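Local coordinates for protection of telomeres protein 1 (PDB 5USB) that binds single-stranded telomeric DNA through this OB-fold domain, protects the 3' overhang of chromosome ends and regulates telomerase and telomere length, at residues A[15-20]-A[33-38]. The protein carries 1 engineered substitution. Sequence-based numbering, arbitrary orientation.
Sequences CSFYAQ and LYVTDY
At the end of the hairpin of strands 14-26 and 31-36 away from its turn, Q20 and T36 form an antiparallel hydrogen-bonded pair. Q20 N donates to T36 O at 2.8 Å, nearly straight at 169°, and T36 N returns a bond to Q20 O at 3.0 Å. The short segments 15-20 and 33-36 cross at 106°; past T36 the chain leaves the strand, and a water links Y18 O to D37 OD2, while D37 OD1 bonds T39 OG1. On the apolar side, V35 CB lies 3.8 Å from A19 CB, while V35 CG2 reaches F17 CE1 at 4.1 Å. The extended side chain of Q20, CG anti to the backbone N (chi1 -170°), brings OE1 to the edge of the Y38 ring, where a second water joins it to Y38 OH; NE2 is held by G84 O. T36 OG1 accepts from Y38 N (2.9 Å) in an ST turn and bonds F63 O, while its CG2 packs on one face of the Y38 ring. With a valine at T36, Y38 N and F63 O would probably both lose their hydroxyl partner, freeing the turn to shift. Such a strongly coiled hairpin, closing with further strands into a curled sheet, is characteristic of the OB-fold barrel.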
loop_
_atom_site.group_PDB
_atom_site.type_symbol
_atom_site.label_atom_id
_atom_site.label_comp_id
_atom_site.label_asym_id
_atom_site.label_seq_id
_atom_site.Cartn_x
_atom_site.Cartn_y
_atom_site.Cartn_z
ATOM N N CYS A 15 8.099 -2.748 -8.150
ATOM C CA CYS A 15 8.455 -1.459 -7.598
ATOM C C CYS A 15 8.688 -1.590 -6.104
ATOM O O CYS A 15 8.399 -2.624 -5.491
ATOM C CB CYS A 15 7.384 -0.423 -7.904
ATOM S SG CYS A 15 5.789 -0.858 -7.192
ATOM N N SER A 16 9.261 -0.533 -5.540
ATOM C CA SER A 16 9.523 -0.402 -4.127
ATOM C C SER A 16 9.143 0.982 -3.642
ATOM O O SER A 16 9.376 1.966 -4.338
ATOM C CB SER A 16 11.017 -0.642 -3.844
ATOM O OG SER A 16 11.425 -1.907 -4.318
ATOM N N PHE A 17 8.573 1.068 -2.432
ATOM C CA PHE A 17 8.106 2.353 -1.927
ATOM C C PHE A 17 7.937 2.305 -0.417
ATOM O O PHE A 17 7.796 1.238 0.180
ATOM C CB PHE A 17 6.787 2.775 -2.597
ATOM C CG PHE A 17 5.696 1.750 -2.523
ATOM C CD1 PHE A 17 4.863 1.690 -1.419
ATOM C CD2 PHE A 17 5.474 0.889 -3.579
ATOM C CE1 PHE A 17 3.866 0.743 -1.348
ATOM C CE2 PHE A 17 4.454 -0.057 -3.526
ATOM C CZ PHE A 17 3.654 -0.121 -2.397
ATOM N N TYR A 18 7.922 3.488 0.172
ATOM C CA TYR A 18 7.561 3.729 1.558
ATOM C C TYR A 18 6.120 4.238 1.576
ATOM O O TYR A 18 5.716 5.007 0.702
ATOM C CB TYR A 18 8.482 4.793 2.178
ATOM C CG TYR A 18 9.898 4.323 2.422
ATOM C CD1 TYR A 18 10.226 3.803 3.650
ATOM C CD2 TYR A 18 10.877 4.437 1.451
ATOM C CE1 TYR A 18 11.509 3.371 3.905
ATOM C CE2 TYR A 18 12.160 4.008 1.688
ATOM C CZ TYR A 18 12.472 3.483 2.904
ATOM O OH TYR A 18 13.770 3.039 3.179
ATOM N N ALA A 19 5.362 3.846 2.587
ATOM C CA ALA A 19 3.972 4.279 2.654
ATOM C C ALA A 19 3.461 4.174 4.079
ATOM O O ALA A 19 4.040 3.493 4.934
ATOM C CB ALA A 19 3.107 3.444 1.729
ATOM N N GLN A 20 2.357 4.866 4.325
ATOM C CA GLN A 20 1.629 4.759 5.574
ATOM C C GLN A 20 0.367 3.926 5.367
ATOM O O GLN A 20 -0.325 4.062 4.352
ATOM C CB GLN A 20 1.255 6.136 6.116
ATOM C CG GLN A 20 0.723 6.023 7.531
ATOM C CD GLN A 20 0.535 7.341 8.231
ATOM O OE1 GLN A 20 0.262 8.358 7.607
ATOM N NE2 GLN A 20 0.600 7.305 9.568
ATOM N N LEU A 33 -4.068 -4.576 2.694
ATOM C CA LEU A 33 -3.620 -3.290 3.191
ATOM C C LEU A 33 -4.026 -2.218 2.196
ATOM O O LEU A 33 -4.041 -2.458 1.001
ATOM C CB LEU A 33 -2.062 -3.218 3.327
ATOM C CG LEU A 33 -1.325 -4.199 4.201
ATOM C CD1 LEU A 33 0.187 -4.078 3.912
ATOM C CD2 LEU A 33 -1.668 -3.961 5.683
ATOM N N TYR A 34 -4.369 -1.042 2.693
ATOM C CA TYR A 34 -4.555 0.138 1.864
ATOM C C TYR A 34 -3.528 1.141 2.340
ATOM O O TYR A 34 -3.501 1.454 3.540
ATOM C CB TYR A 34 -5.964 0.727 2.015
ATOM C CG TYR A 34 -7.058 -0.237 1.592
ATOM C CD1 TYR A 34 -7.452 -1.282 2.390
ATOM C CD2 TYR A 34 -7.654 -0.103 0.347
ATOM C CE1 TYR A 34 -8.423 -2.157 1.981
ATOM C CE2 TYR A 34 -8.625 -1.002 -0.081
ATOM C CZ TYR A 34 -8.982 -2.024 0.745
ATOM O OH TYR A 34 -9.957 -2.911 0.326
ATOM N N VAL A 35 -2.637 1.562 1.442
ATOM C CA VAL A 35 -1.513 2.404 1.824
ATOM C C VAL A 35 -1.425 3.640 0.943
ATOM O O VAL A 35 -1.976 3.689 -0.153
ATOM C CB VAL A 35 -0.197 1.625 1.793
ATOM C CG1 VAL A 35 -0.357 0.346 2.565
ATOM C CG2 VAL A 35 0.248 1.352 0.384
ATOM N N THR A 36 -0.761 4.666 1.473
ATOM C CA THR A 36 -0.611 5.946 0.799
ATOM C C THR A 36 0.742 6.552 1.121
ATOM O O THR A 36 1.289 6.322 2.206
ATOM C CB THR A 36 -1.709 6.935 1.242
ATOM O OG1 THR A 36 -1.642 8.139 0.468
ATOM C CG2 THR A 36 -1.546 7.341 2.666
ATOM N N ASP A 37 1.258 7.373 0.174
ATOM C CA ASP A 37 2.343 8.282 0.533
ATOM C C ASP A 37 1.928 9.728 0.292
ATOM O O ASP A 37 2.786 10.627 0.244
ATOM C CB ASP A 37 3.649 7.925 -0.186
ATOM C CG ASP A 37 3.592 8.104 -1.667
ATOM O OD1 ASP A 37 2.567 8.595 -2.186
ATOM O OD2 ASP A 37 4.633 7.811 -2.334
ATOM N N TYR A 38 0.622 9.948 0.163
ATOM C CA TYR A 38 0.013 11.261 -0.071
ATOM C C TYR A 38 0.457 11.859 -1.397
ATOM O O TYR A 38 0.590 13.079 -1.532
ATOM C CB TYR A 38 0.283 12.180 1.130
ATOM C CG TYR A 38 -0.511 11.716 2.316
ATOM C CD1 TYR A 38 -1.854 12.046 2.405
ATOM C CD2 TYR A 38 0.051 10.906 3.301
ATOM C CE1 TYR A 38 -2.624 11.623 3.441
ATOM C CE2 TYR A 38 -0.741 10.454 4.369
ATOM C CZ TYR A 38 -2.082 10.832 4.395
ATOM O OH TYR A 38 -2.923 10.446 5.416
HETATM O O HOH W 1 6.706 7.101 -0.821
HETATM O O HOH W 2 -2.128 9.008 7.614
#